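Local coordinates for protein mannose recognizing lectin (Marasmius oreades, PDB 4TKC) that binds mannose, as a fungal lectin with a bulb-type lectin domain, holding the sugar in two separate pockets, at residues H5-G8 and S9-E13. Residues are numbered along the deposited sequence; the frame is centred on the assembly and turned at random.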
ATOM      1  N   HIS A   5       5.301  -9.406  -0.440  1.00 15.52           N
ATOM      2  CA  HIS A   5       4.800  -9.130   0.899  1.00 15.33           C
ATOM      3  C   HIS A   5       5.394  -7.843   1.488  1.00 16.28           C
ATOM      4  O   HIS A   5       6.461  -7.884   2.096  1.00 19.26           O
ATOM      5  CB  HIS A   5       5.133 -10.316   1.784  1.00 17.82           C
ATOM      6  CG  HIS A   5       4.590 -11.601   1.259  1.00 16.42           C
ATOM      7  ND1 HIS A   5       5.342 -12.757   1.189  1.00 20.64           N
ATOM      8  CD2 HIS A   5       3.395 -11.889   0.693  1.00 20.72           C
ATOM      9  CE1 HIS A   5       4.598 -13.724   0.678  1.00 16.18           C
ATOM     10  NE2 HIS A   5       3.402 -13.234   0.403  1.00 18.92           N
ATOM     11  N   PRO A   6       4.679  -6.697   1.310  1.00 14.26           N
ATOM     12  CA  PRO A   6       5.276  -5.418   1.744  1.00 13.73           C
ATOM     13  C   PRO A   6       5.033  -5.129   3.208  1.00 13.93           C
ATOM     14  O   PRO A   6       5.514  -4.134   3.737  1.00 15.64           O
ATOM     15  CB  PRO A   6       4.549  -4.380   0.900  1.00 15.93           C
ATOM     16  CG  PRO A   6       3.773  -5.108  -0.129  1.00 17.15           C
ATOM     17  CD  PRO A   6       3.534  -6.487   0.421  1.00 14.45           C
ATOM     18  N   TYR A   7       4.273  -6.027   3.862  1.00 15.26           N
ATOM     19  CA  TYR A   7       3.709  -5.735   5.177  1.00 15.54           C
ATOM     20  C   TYR A   7       3.854  -6.871   6.193  1.00 14.23           C
ATOM     21  O   TYR A   7       3.282  -6.765   7.292  1.00 16.73           O
ATOM     22  CB  TYR A   7       2.209  -5.420   5.031  1.00 16.72           C
ATOM     23  CG  TYR A   7       1.906  -4.100   4.410  1.00 14.49           C
ATOM     24  CD1 TYR A   7       1.986  -2.977   5.184  1.00 14.88           C
ATOM     25  CD2 TYR A   7       1.292  -4.030   3.191  1.00 14.74           C
ATOM     26  CE1 TYR A   7       1.739  -1.742   4.616  1.00 13.85           C
ATOM     27  CE2 TYR A   7       1.019  -2.795   2.610  1.00 13.64           C
ATOM     28  CZ  TYR A   7       1.165  -1.664   3.374  1.00 13.26           C
ATOM     29  OH  TYR A   7       0.828  -0.423   2.792  1.00 15.09           O
ATOM     30  N   GLY A   8       4.577  -7.934   5.849  1.00 14.70           N
ATOM     31  CA  GLY A   8       4.520  -9.160   6.682  1.00 14.42           C
ATOM     32  C   GLY A   8       3.066  -9.638   6.819  1.00 13.65           C
ATOM     33  O   GLY A   8       2.331  -9.758   5.850  1.00 15.76           O
ATOM     34  N   SER A   9       2.646  -9.794   8.074  1.00 15.08           N
ATOM     35  CA  SER A   9       1.297 -10.296   8.357  1.00 14.64           C
ATOM     36  C   SER A   9       0.172  -9.278   8.453  1.00 13.61           C
ATOM     37  O   SER A   9      -1.016  -9.607   8.443  1.00 15.11           O
ATOM     38  CB  SER A   9       1.304 -11.026   9.723  1.00 14.36           C
ATOM     39  OG  SER A   9       1.537 -10.091  10.787  1.00 15.54           O
ATOM     40  N   THR A  10       0.541  -7.995   8.514  1.00 14.87           N
ATOM     41  CA  THR A  10      -0.375  -7.021   9.049  1.00 14.79           C
ATOM     42  C   THR A  10      -0.517  -5.753   8.195  1.00 14.94           C
ATOM     43  O   THR A  10       0.494  -5.117   7.840  1.00 16.62           O
ATOM     44  CB  THR A  10       0.045  -6.649  10.491  1.00 16.41           C
ATOM     45  OG1 THR A  10       0.051  -7.831  11.323  1.00 17.96           O
ATOM     46  CG2 THR A  10      -0.855  -5.554  11.101  1.00 16.94           C
ATOM     47  N   LEU A  11      -1.751  -5.417   7.838  1.00 14.28           N
ATOM     48  CA  LEU A  11      -2.090  -4.193   7.109  1.00 14.92           C
ATOM     49  C   LEU A  11      -2.546  -3.150   8.108  1.00 13.71           C
ATOM     50  O   LEU A  11      -3.629  -3.249   8.654  1.00 15.95           O
ATOM     51  CB  LEU A  11      -3.221  -4.464   6.098  1.00 14.26           C
ATOM     52  CG  LEU A  11      -3.299  -3.474   4.947  1.00 15.49           C
ATOM     53  CD1 LEU A  11      -2.011  -3.483   4.122  1.00 16.07           C
ATOM     54  CD2 LEU A  11      -4.491  -3.756   4.067  1.00 14.03           C
ATOM     55  N   PRO A  12      -1.683  -2.197   8.453  1.00 14.92           N
ATOM     56  CA  PRO A  12      -2.081  -1.107   9.351  1.00 15.37           C
ATOM     57  C   PRO A  12      -2.919  -0.019   8.644  1.00 14.08           C
ATOM     58  O   PRO A  12      -3.172  -0.124   7.449  1.00 15.20           O
ATOM     59  CB  PRO A  12      -0.733  -0.531   9.816  1.00 16.83           C
ATOM     60  CG  PRO A  12       0.262  -0.975   8.814  1.00 23.50           C
ATOM     61  CD  PRO A  12      -0.329  -1.996   7.904  1.00 15.90           C
ATOM     62  N   GLU A  13      -3.444   0.931   9.420  1.00 14.78           N
ATOM     63  CA  GLU A  13      -4.111   2.104   8.827  1.00 14.46           C
ATOM     64  C   GLU A  13      -3.247   2.764   7.758  1.00 13.93           C
ATOM     65  O   GLU A  13      -2.028   2.824   7.892  1.00 15.86           O
ATOM     66  CB  GLU A  13      -4.520   3.124   9.885  1.00 15.01           C
ATOM     67  CG  GLU A  13      -5.596   2.574  10.841  1.00 14.77           C
ATOM     68  CD  GLU A  13      -6.073   3.626  11.853  1.00 17.62           C
ATOM     69  OE1 GLU A  13      -5.902   4.839  11.587  1.00 19.05           O
ATOM     70  OE2 GLU A  13      -6.578   3.247  12.927  1.00 17.69           O
TER
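Tyr7 lays one face of its ring against the methyl CD1 of Leu11, which stands 3.6 Å from the ring centroid in a CH-pi contact displaced toward the rim. The methyl CD1 of Leu11 lies over the CD2-CE2 side of the Tyr7 ring, 3.5 Å from either atom. Leu11 brings this branch to the ring with CG anti to its backbone N (chi1 -158°). Pro12 adds a second apolar touch, its CD reaching to 3.7 Å from CD1 of Tyr7 at a slant to the ring. This packed side is buried between the sheets and the second subunit: Leu11 also touches Val61 and Met63 of strand 60-63, and Tyr7 touches Leu23 of strand 21-24 and Val16 of the second subunit.

The chain reverses through a type II' turn from Tyr7 to Thr10, closed by a nearly straight hydrogen bond (170° at the hydrogen) from Thr10 N to Tyr7 O, 3.2 Å apart; the donor sits above the carbonyl plane. Gly8 supplies the positive phi that this turn needs at its second residue. At the looser, partly exposed corner Ser9 OG and Thr10 OG1 share a hydrogen bond of 2.8 Å, beside the turn and not across it.

The turn leads directly into strand 10-12, the outermost strand of its sheet within this chain, which pairs with strand 92-95. The Tyr7 hydroxyl accepts a hydrogen bond from Val16 N of its own chain and so gives its proton to Asn14 O of the second subunit; together the two bonds satisfy the buried phenol and fix the ring against which Leu11 packs.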